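Local coordinates for cytoplasmic protein (Cryptococcus neoformans var. grubii serotype A, PDB 7LPO) that probably cleaves the beta-glucosidic bond of steryl glucosides, as a glycoside hydrolase of family 5, at residues Ile211-Phe216 / Glu274-Cys279; Ile269-Glu274 / Ala429-Gln434; Asp399-Phe404 / Gln434-Pro439. All coordinates share one frame; numbering follows the deposited sequence.

Contact 1. Residues Ile211-Phe216 / Glu274-Cys279; sequences IWTFFF and EGLIGC
Trp212 and Phe216 of helix 206-221 both face the loop 274-279 with their CB atoms, but the indole of Trp212 then leads away from it. The indole stands obliquely to the backbone N atoms of Glu274 and Gly275, meets Trp147 edge-to-face, and hands its NE1 proton to Asn208 OD1. One face of the Phe216 ring is covered by Phe215, whose CD2 lies 3.6 Å above the plane and over its centre, while Phe216 CD2 comes in turn to the edge of the Phe215 ring, in its plane. Phe400 of helix 400-419 makes an edge-to-face pair with Phe216. Toward 274-279, Trp212 touches mainly with its methylene: CB sits 3.4 Å from Gly275 N. The two backbones come near there, with Trp212 CA 4.5 Å from Gly275 CA, an approach possible because glycine brings no side chain. Gly275 holds the second position of a type II' beta turn, Glu274 to Ile277, with phi 52°, and a type II turn from Leu276 to Cys279 follows. In this TIM-barrel hydrolase the double turn belongs to the loop that leaves strand 263-267, here laid against a neighbouring helix. One hydrogen bond links it to the helix segment: Leu276 N donates to Thr213 OG1 at 2.9 Å, almost straight at 172°. With OG1 beside the backbone N of Thr213 (chi1 -58°), the same hydroxyl also reaches Gln209 O one turn back, so it is gripped by two bonds while CG2 is turned away from them, toward Ile277. Leu276 passes OG1 with its CB at 3.7 Å. Beyond the turn, Ile277 extends its CD1 to within 3.9 Å of Phe216 CB, and Phe400 and Phe404 also touch the isoleucine.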
loop_
_atom_site.group_PDB
_atom_site.type_symbol
_atom_site.label_atom_id
_atom_site.label_comp_id
_atom_site.label_asym_id
_atom_site.label_seq_id
_atom_site.Cartn_x
_atom_site.Cartn_y
_atom_site.Cartn_z
ATOM N N ILE A 211 -14.742 -2.521 -14.393
ATOM C CA ILE A 211 -13.465 -3.128 -14.741
ATOM C C ILE A 211 -13.079 -4.184 -13.721
ATOM O O ILE A 211 -12.597 -5.262 -14.083
ATOM C CB ILE A 211 -12.380 -2.045 -14.878
ATOM C CG1 ILE A 211 -12.636 -1.207 -16.128
ATOM C CG2 ILE A 211 -10.995 -2.682 -14.959
ATOM C CD1 ILE A 211 -11.862 0.109 -16.163
ATOM N N TRP A 212 -13.277 -3.892 -12.430
ATOM C CA TRP A 212 -12.930 -4.858 -11.397
ATOM C C TRP A 212 -13.844 -6.077 -11.435
ATOM O O TRP A 212 -13.398 -7.184 -11.123
ATOM C CB TRP A 212 -12.980 -4.190 -10.026
ATOM C CG TRP A 212 -11.817 -3.312 -9.745
ATOM C CD1 TRP A 212 -11.837 -1.965 -9.581
ATOM C CD2 TRP A 212 -10.447 -3.718 -9.602
ATOM N NE1 TRP A 212 -10.564 -1.501 -9.334
ATOM C CE2 TRP A 212 -9.693 -2.557 -9.346
ATOM C CE3 TRP A 212 -9.786 -4.951 -9.666
ATOM C CZ2 TRP A 212 -8.314 -2.587 -9.142
ATOM C CZ3 TRP A 212 -8.418 -4.981 -9.461
ATOM C CH2 TRP A 212 -7.695 -3.804 -9.205
ATOM N N THR A 213 -15.114 -5.903 -11.805
ATOM C CA THR A 213 -15.998 -7.056 -11.965
ATOM C C THR A 213 -15.521 -7.940 -13.116
ATOM O O THR A 213 -15.544 -9.175 -13.014
ATOM C CB THR A 213 -17.434 -6.581 -12.198
ATOM O OG1 THR A 213 -17.875 -5.768 -11.104
ATOM C CG2 THR A 213 -18.396 -7.745 -12.330
ATOM N N PHE A 214 -15.083 -7.317 -14.217
ATOM C CA PHE A 214 -14.435 -8.047 -15.302
ATOM C C PHE A 214 -13.220 -8.812 -14.786
ATOM O O PHE A 214 -13.109 -10.030 -14.962
ATOM C CB PHE A 214 -14.013 -7.069 -16.416
ATOM C CG PHE A 214 -15.142 -6.558 -17.285
ATOM C CD1 PHE A 214 -16.417 -7.086 -17.217
ATOM C CD2 PHE A 214 -14.902 -5.544 -18.206
ATOM C CE1 PHE A 214 -17.434 -6.618 -18.058
ATOM C CE2 PHE A 214 -15.920 -5.065 -19.040
ATOM C CZ PHE A 214 -17.181 -5.600 -18.964
ATOM N N PHE A 215 -12.299 -8.099 -14.128
ATOM C CA PHE A 215 -11.011 -8.678 -13.743
ATOM C C PHE A 215 -11.177 -9.940 -12.901
ATOM O O PHE A 215 -10.524 -10.958 -13.158
ATOM C CB PHE A 215 -10.191 -7.634 -12.980
ATOM C CG PHE A 215 -8.764 -8.044 -12.707
ATOM C CD1 PHE A 215 -7.788 -7.917 -13.689
ATOM C CD2 PHE A 215 -8.392 -8.537 -11.463
ATOM C CE1 PHE A 215 -6.483 -8.273 -13.446
ATOM C CE2 PHE A 215 -7.076 -8.897 -11.217
ATOM C CZ PHE A 215 -6.119 -8.758 -12.223
ATOM N N PHE A 216 -12.014 -9.882 -11.869
ATOM C CA PHE A 216 -12.102 -10.959 -10.898
ATOM C C PHE A 216 -13.223 -11.940 -11.180
ATOM O O PHE A 216 -13.166 -13.064 -10.678
ATOM C CB PHE A 216 -12.318 -10.406 -9.483
ATOM C CG PHE A 216 -11.092 -9.848 -8.858
ATOM C CD1 PHE A 216 -9.986 -10.643 -8.639
ATOM C CD2 PHE A 216 -11.039 -8.523 -8.493
ATOM C CE1 PHE A 216 -8.856 -10.128 -8.068
ATOM C CE2 PHE A 216 -9.905 -8.002 -7.911
ATOM C CZ PHE A 216 -8.815 -8.805 -7.695
ATOM N N GLU A 274 -13.171 -4.428 -5.667
ATOM C CA GLU A 274 -14.191 -5.469 -5.652
ATOM C C GLU A 274 -15.246 -5.257 -6.731
ATOM O O GLU A 274 -16.122 -6.109 -6.902
ATOM C CB GLU A 274 -14.870 -5.533 -4.274
ATOM C CG GLU A 274 -13.911 -5.328 -3.105
ATOM C CD GLU A 274 -14.491 -5.766 -1.750
ATOM O OE1 GLU A 274 -13.693 -6.109 -0.845
ATOM O OE2 GLU A 274 -15.736 -5.764 -1.590
ATOM N N GLY A 275 -15.180 -4.143 -7.453
ATOM C CA GLY A 275 -16.204 -3.832 -8.432
ATOM C C GLY A 275 -17.595 -3.892 -7.844
ATOM O O GLY A 275 -17.859 -3.393 -6.748
ATOM N N LEU A 276 -18.506 -4.515 -8.577
ATOM C CA LEU A 276 -19.872 -4.692 -8.116
ATOM C C LEU A 276 -20.094 -6.031 -7.430
ATOM O O LEU A 276 -21.226 -6.328 -7.036
ATOM C CB LEU A 276 -20.825 -4.545 -9.294
ATOM C CG LEU A 276 -20.900 -3.115 -9.834
ATOM C CD1 LEU A 276 -21.656 -3.078 -11.138
ATOM C CD2 LEU A 276 -21.546 -2.199 -8.798
ATOM N N ILE A 277 -19.042 -6.835 -7.270
ATOM C CA ILE A 277 -19.196 -8.187 -6.752
ATOM C C ILE A 277 -19.674 -8.128 -5.310
ATOM O O ILE A 277 -19.062 -7.467 -4.462
ATOM C CB ILE A 277 -17.872 -8.954 -6.843
ATOM C CG1 ILE A 277 -17.426 -9.134 -8.290
ATOM C CG2 ILE A 277 -18.012 -10.297 -6.174
ATOM C CD1 ILE A 277 -15.943 -9.444 -8.410
ATOM N N GLY A 278 -20.756 -8.840 -5.021
ATOM C CA GLY A 278 -21.338 -8.821 -3.701
ATOM C C GLY A 278 -22.319 -7.704 -3.459
ATOM O O GLY A 278 -22.865 -7.618 -2.355
ATOM N N CYS A 279 -22.565 -6.843 -4.444
ATOM C CA CYS A 279 -23.555 -5.793 -4.255
ATOM C C CYS A 279 -24.904 -6.430 -3.965
ATOM O O CYS A 279 -25.366 -7.292 -4.716
ATOM C CB CYS A 279 -23.654 -4.899 -5.489
ATOM S SG CYS A 279 -24.820 -3.519 -5.239
#

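Contact 2. Residues Ile269-Glu274 / Ala429-Gln434; sequences INEPGE and APVLRQ
Glu274 and Arg433 reach toward each other from opposite directions and form a salt bridge. Arg433 NH2 donates to the syn lone pair of Glu274 OE2 at 2.7 Å, the oxygen lying 30° out of the guanidinium plane; the second bond, Arg433 NE to Glu274 OE1 at 3.1 Å, is weak. Carboxylate and guanidinium planes stand 47° apart, not coplanar, and the NH2 bond is the stronger. A bend at chi2 (-72°) turns the arginine chain out beyond its type II turn, Pro430 to Arg433, to meet the extended glutamate. Two waters add bridges: one joins Pro272 O (2.6 Å) to Val431 N, the other donates both to Glu274 OE1 (2.5 Å) and to Val431 O. The two loops follow barrel strands 263-267 and 424-427, parallel neighbours, and the first carries the Asn-Glu-Pro sequence that in family 5 relatives holds the acid/base glutamate. Glu271 is probably that residue; its OE2 hydrogen-bonds His452 and a bound Tris, probably from the crystallisation liquor. Apolar contacts complete the interface. Val431 CG2 rests on the stem of Glu271, 3.6 Å from its CG, and the rings of Pro272 and Pro430 cross at about a right angle, CG to CG 4.2 Å.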
loop_
_atom_site.group_PDB
_atom_site.type_symbol
_atom_site.label_atom_id
_atom_site.label_comp_id
_atom_site.label_asym_id
_atom_site.label_seq_id
_atom_site.Cartn_x
_atom_site.Cartn_y
_atom_site.Cartn_z
ATOM N N ILE A 269 -1.419 -8.324 -5.768
ATOM C CA ILE A 269 -1.884 -7.090 -6.378
ATOM C C ILE A 269 -2.373 -6.136 -5.307
ATOM O O ILE A 269 -3.167 -6.503 -4.435
ATOM C CB ILE A 269 -2.985 -7.392 -7.405
ATOM C CG1 ILE A 269 -3.444 -6.096 -8.071
ATOM C CG2 ILE A 269 -4.152 -8.100 -6.769
ATOM C CD1 ILE A 269 -4.244 -6.337 -9.346
ATOM N N ASN A 270 -1.922 -4.892 -5.393
ATOM C CA ASN A 270 -2.172 -3.920 -4.337
ATOM C C ASN A 270 -3.645 -3.522 -4.279
ATOM O O ASN A 270 -4.266 -3.254 -5.311
ATOM C CB ASN A 270 -1.311 -2.680 -4.568
ATOM C CG ASN A 270 -1.452 -1.661 -3.451
ATOM O OD1 ASN A 270 -0.971 -1.880 -2.343
ATOM N ND2 ASN A 270 -2.116 -0.547 -3.737
ATOM N N GLU A 271 -4.197 -3.498 -3.052
ATOM C CA GLU A 271 -5.534 -2.997 -2.723
ATOM C C GLU A 271 -6.550 -3.226 -3.831
ATOM O O GLU A 271 -7.139 -2.274 -4.359
ATOM C CB GLU A 271 -5.444 -1.508 -2.377
ATOM C CG GLU A 271 -4.561 -1.266 -1.152
ATOM C CD GLU A 271 -4.645 0.141 -0.592
ATOM O OE1 GLU A 271 -5.322 0.999 -1.209
ATOM O OE2 GLU A 271 -4.019 0.377 0.473
ATOM N N PRO A 272 -6.823 -4.478 -4.161
ATOM C CA PRO A 272 -7.656 -4.767 -5.335
ATOM C C PRO A 272 -9.094 -4.305 -5.159
ATOM O O PRO A 272 -9.681 -4.436 -4.086
ATOM C CB PRO A 272 -7.574 -6.291 -5.453
ATOM C CG PRO A 272 -7.266 -6.753 -4.059
ATOM C CD PRO A 272 -6.362 -5.696 -3.476
ATOM N N GLY A 273 -9.672 -3.782 -6.238
ATOM C CA GLY A 273 -11.067 -3.386 -6.203
ATOM C C GLY A 273 -12.003 -4.579 -6.289
ATOM O O GLY A 273 -11.690 -5.609 -6.889
ATOM N N GLU A 274 -13.171 -4.428 -5.667
ATOM C CA GLU A 274 -14.191 -5.469 -5.652
ATOM C C GLU A 274 -15.246 -5.257 -6.731
ATOM O O GLU A 274 -16.122 -6.109 -6.902
ATOM C CB GLU A 274 -14.870 -5.533 -4.274
ATOM C CG GLU A 274 -13.911 -5.328 -3.105
ATOM C CD GLU A 274 -14.491 -5.766 -1.750
ATOM O OE1 GLU A 274 -13.693 -6.109 -0.845
ATOM O OE2 GLU A 274 -15.736 -5.764 -1.590
ATOM N N ALA A 429 -4.757 -9.361 1.530
ATOM C CA ALA A 429 -6.186 -9.477 1.315
ATOM C C ALA A 429 -6.760 -8.118 0.927
ATOM O O ALA A 429 -6.143 -7.080 1.180
ATOM C CB ALA A 429 -6.878 -9.995 2.574
ATOM N N PRO A 430 -7.934 -8.102 0.299
ATOM C CA PRO A 430 -8.575 -6.821 -0.019
ATOM C C PRO A 430 -8.768 -5.953 1.220
ATOM O O PRO A 430 -8.977 -6.439 2.332
ATOM C CB PRO A 430 -9.918 -7.238 -0.628
ATOM C CG PRO A 430 -9.648 -8.610 -1.208
ATOM C CD PRO A 430 -8.656 -9.253 -0.273
ATOM N N VAL A 431 -8.700 -4.641 1.001
ATOM C CA VAL A 431 -8.751 -3.670 2.084
ATOM C C VAL A 431 -9.933 -3.958 2.992
ATOM O O VAL A 431 -11.047 -4.220 2.527
ATOM C CB VAL A 431 -8.827 -2.249 1.495
ATOM C CG1 VAL A 431 -9.290 -1.253 2.532
ATOM C CG2 VAL A 431 -7.477 -1.829 0.937
ATOM N N LEU A 432 -9.677 -3.915 4.300
ATOM C CA LEU A 432 -10.671 -4.027 5.361
ATOM C C LEU A 432 -11.349 -5.388 5.415
ATOM O O LEU A 432 -12.387 -5.528 6.069
ATOM C CB LEU A 432 -11.732 -2.928 5.227
ATOM C CG LEU A 432 -11.230 -1.501 5.482
ATOM C CD1 LEU A 432 -12.336 -0.490 5.199
ATOM C CD2 LEU A 432 -10.702 -1.344 6.908
ATOM N N ARG A 433 -10.798 -6.395 4.748
ATOM C CA ARG A 433 -11.326 -7.749 4.798
ATOM C C ARG A 433 -10.299 -8.668 5.451
ATOM O O ARG A 433 -9.089 -8.427 5.388
ATOM C CB ARG A 433 -11.670 -8.272 3.386
ATOM C CG ARG A 433 -12.515 -7.328 2.512
ATOM C CD ARG A 433 -13.961 -7.246 2.990
ATOM N NE ARG A 433 -14.884 -6.949 1.894
ATOM C CZ ARG A 433 -15.950 -6.153 1.993
ATOM N NH1 ARG A 433 -16.253 -5.557 3.150
ATOM N NH2 ARG A 433 -16.723 -5.953 0.929
ATOM N N GLN A 434 -10.784 -9.720 6.079
ATOM C CA GLN A 434 -9.873 -10.756 6.533
ATOM C C GLN A 434 -9.413 -11.586 5.341
ATOM O O GLN A 434 -10.160 -11.756 4.372
ATOM C CB GLN A 434 -10.551 -11.670 7.543
ATOM C CG GLN A 434 -10.868 -11.034 8.880
ATOM C CD GLN A 434 -11.460 -12.051 9.850
ATOM O OE1 GLN A 434 -12.352 -12.826 9.491
ATOM N NE2 GLN A 434 -10.955 -12.064 11.074
HETATM O O HOH W 1 -8.845 -3.716 -1.741
HETATM O O HOH W 2 -11.806 -4.615 -0.127
#

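Contact 3. Residues Asp399-Phe404 / Gln434-Pro439; sequences DFVDDF and QPPKLP
Val401 and Pro436 meet at about a right angle where the first turn of helix 400-419 faces the loop 434-439. Valine CG1, anti to its own backbone nitrogen (chi1 171°), is the branch that touches: it lies 3.6 Å from Pro436 CD, with CG and CB of the same ring only slightly farther, and 3.8 Å from Gln434 O. Trp405 and Ala406, farther along the helix, also touch the proline. Asp402 slides past the ring in the opposite direction, its OD1 3.3 Å from Pro436 CB. Asp399 is the helix N-cap; its OD1 accepts weak bonds from Val401 N and Asp402 N, capping the turn that carries both residues. Lys437 curls, chi2 85° and chi3 near 73°, until its NZ and N both donate to one water, NZ at 2.9 Å and N at 2.7 Å; the crystal lattice may influence this, since the lysine touches a neighbouring molecule. That water gives Asp402 OD1 a long, weak bond. With no direct hydrogen bond between the segments, cohesion rests mainly on van der Waals contact of Val401 and Asp402 with Pro436, and the lysine-aspartate attraction, NZ and OD2 5.3 Å apart, is probably mild and water-mediated.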
loop_
_atom_site.group_PDB
_atom_site.type_symbol
_atom_site.label_atom_id
_atom_site.label_comp_id
_atom_site.label_asym_id
_atom_site.label_seq_id
_atom_site.Cartn_x
_atom_site.Cartn_y
_atom_site.Cartn_z
ATOM N N ASP A 399 -18.936 -14.632 -2.029
ATOM C CA ASP A 399 -17.949 -14.000 -1.159
ATOM C C ASP A 399 -16.793 -13.562 -2.047
ATOM O O ASP A 399 -16.082 -14.405 -2.602
ATOM C CB ASP A 399 -17.474 -14.975 -0.082
ATOM C CG ASP A 399 -16.519 -14.340 0.909
ATOM O OD1 ASP A 399 -15.728 -13.456 0.511
ATOM O OD2 ASP A 399 -16.556 -14.734 2.097
ATOM N N PHE A 400 -16.597 -12.248 -2.179
ATOM C CA PHE A 400 -15.564 -11.755 -3.084
ATOM C C PHE A 400 -14.204 -12.351 -2.746
ATOM O O PHE A 400 -13.470 -12.791 -3.640
ATOM C CB PHE A 400 -15.493 -10.228 -3.033
ATOM C CG PHE A 400 -14.285 -9.657 -3.724
ATOM C CD1 PHE A 400 -14.171 -9.718 -5.091
ATOM C CD2 PHE A 400 -13.260 -9.084 -3.000
ATOM C CE1 PHE A 400 -13.064 -9.204 -5.738
ATOM C CE2 PHE A 400 -12.150 -8.578 -3.633
ATOM C CZ PHE A 400 -12.054 -8.644 -5.014
ATOM N N VAL A 401 -13.857 -12.386 -1.458
ATOM C CA VAL A 401 -12.506 -12.776 -1.068
ATOM C C VAL A 401 -12.289 -14.267 -1.276
ATOM O O VAL A 401 -11.234 -14.683 -1.771
ATOM C CB VAL A 401 -12.224 -12.375 0.392
ATOM C CG1 VAL A 401 -10.905 -12.966 0.852
ATOM C CG2 VAL A 401 -12.206 -10.874 0.534
ATOM N N ASP A 402 -13.270 -15.096 -0.907
ATOM C CA ASP A 402 -13.067 -16.540 -0.999
ATOM C C ASP A 402 -13.288 -17.070 -2.411
ATOM O O ASP A 402 -12.628 -18.031 -2.818
ATOM C CB ASP A 402 -14.000 -17.303 -0.050
ATOM C CG ASP A 402 -13.971 -16.778 1.368
ATOM O OD1 ASP A 402 -12.928 -16.233 1.800
ATOM O OD2 ASP A 402 -15.006 -16.920 2.059
ATOM N N ASP A 403 -14.219 -16.488 -3.159
ATOM C CA ASP A 403 -14.620 -17.070 -4.432
ATOM C C ASP A 403 -13.872 -16.503 -5.628
ATOM O O ASP A 403 -13.759 -17.193 -6.647
ATOM C CB ASP A 403 -16.116 -16.865 -4.662
ATOM C CG ASP A 403 -16.961 -17.479 -3.568
ATOM O OD1 ASP A 403 -16.481 -18.441 -2.924
ATOM O OD2 ASP A 403 -18.094 -16.991 -3.347
ATOM N N PHE A 404 -13.374 -15.268 -5.548
ATOM C CA PHE A 404 -12.800 -14.626 -6.722
ATOM C C PHE A 404 -11.393 -14.107 -6.467
ATOM O O PHE A 404 -10.492 -14.341 -7.278
ATOM C CB PHE A 404 -13.714 -13.494 -7.188
ATOM C CG PHE A 404 -15.073 -13.963 -7.631
ATOM C CD1 PHE A 404 -15.201 -14.794 -8.725
ATOM C CD2 PHE A 404 -16.217 -13.575 -6.956
ATOM C CE1 PHE A 404 -16.443 -15.234 -9.147
ATOM C CE2 PHE A 404 -17.472 -14.025 -7.374
ATOM C CZ PHE A 404 -17.575 -14.845 -8.475
ATOM N N GLN A 434 -10.784 -9.720 6.079
ATOM C CA GLN A 434 -9.873 -10.756 6.533
ATOM C C GLN A 434 -9.413 -11.586 5.341
ATOM O O GLN A 434 -10.160 -11.756 4.372
ATOM C CB GLN A 434 -10.551 -11.670 7.543
ATOM C CG GLN A 434 -10.868 -11.034 8.880
ATOM C CD GLN A 434 -11.460 -12.051 9.850
ATOM O OE1 GLN A 434 -12.352 -12.826 9.491
ATOM N NE2 GLN A 434 -10.955 -12.064 11.074
ATOM N N PRO A 435 -8.198 -12.122 5.381
ATOM C CA PRO A 435 -7.766 -13.016 4.308
ATOM C C PRO A 435 -8.606 -14.278 4.313
ATOM O O PRO A 435 -9.219 -14.617 5.339
ATOM C CB PRO A 435 -6.296 -13.311 4.652
ATOM C CG PRO A 435 -6.221 -13.147 6.122
ATOM C CD PRO A 435 -7.200 -12.034 6.465
ATOM N N PRO A 436 -8.681 -14.986 3.190
ATOM C CA PRO A 436 -9.316 -16.304 3.189
ATOM C C PRO A 436 -8.351 -17.338 3.749
ATOM O O PRO A 436 -7.161 -17.084 3.931
ATOM C CB PRO A 436 -9.600 -16.558 1.709
ATOM C CG PRO A 436 -8.428 -15.882 1.015
ATOM C CD PRO A 436 -7.972 -14.732 1.920
ATOM N N LYS A 437 -8.884 -18.520 4.027
ATOM C CA LYS A 437 -8.014 -19.660 4.272
ATOM C C LYS A 437 -7.391 -20.073 2.945
ATOM O O LYS A 437 -8.100 -20.308 1.963
ATOM C CB LYS A 437 -8.793 -20.806 4.905
ATOM C CG LYS A 437 -9.090 -20.545 6.383
ATOM C CD LYS A 437 -10.363 -19.717 6.543
ATOM C CE LYS A 437 -11.533 -20.597 6.223
ATOM N NZ LYS A 437 -12.807 -19.944 5.807
ATOM N N LEU A 438 -6.079 -20.114 2.905
ATOM C CA LEU A 438 -5.343 -20.456 1.705
ATOM C C LEU A 438 -4.623 -21.783 1.905
ATOM O O LEU A 438 -4.135 -22.061 3.005
ATOM C CB LEU A 438 -4.327 -19.365 1.352
ATOM C CG LEU A 438 -4.924 -18.020 0.928
ATOM C CD1 LEU A 438 -3.817 -16.972 0.811
ATOM C CD2 LEU A 438 -5.701 -18.119 -0.369
ATOM N N PRO A 439 -4.546 -22.619 0.873
ATOM C CA PRO A 439 -4.033 -23.981 1.074
ATOM C C PRO A 439 -2.530 -24.000 1.310
ATOM O O PRO A 439 -1.777 -23.218 0.726
ATOM C CB PRO A 439 -4.401 -24.694 -0.232
ATOM C CG PRO A 439 -4.382 -23.582 -1.273
ATOM C CD PRO A 439 -4.881 -22.342 -0.540
HETATM O O HOH W 3 -11.534 -18.823 3.412
#

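From the N terminus, helix 206-221 supplies the first side of contact 1, whose loop closes when the chain, past strand 263-267, reaches 274-279. Contact 2 has already opened at 269-274, sharing Glu274, so the two cross; it closes after strand 424-427, at 429-434. Contact 3 opens within that span, at the start of helix 400-419, and closes just beyond it at 434-439, sharing Gln434, so contacts 2 and 3 cross as well. Contacts 1 and 3 follow in series, their centres about 15 Å apart. Phe400 lies where the three contacts meet, touching Glu274 and Pro430 as well, and joins helices 206-221 and 400-419 to the loops after two neighbouring strands.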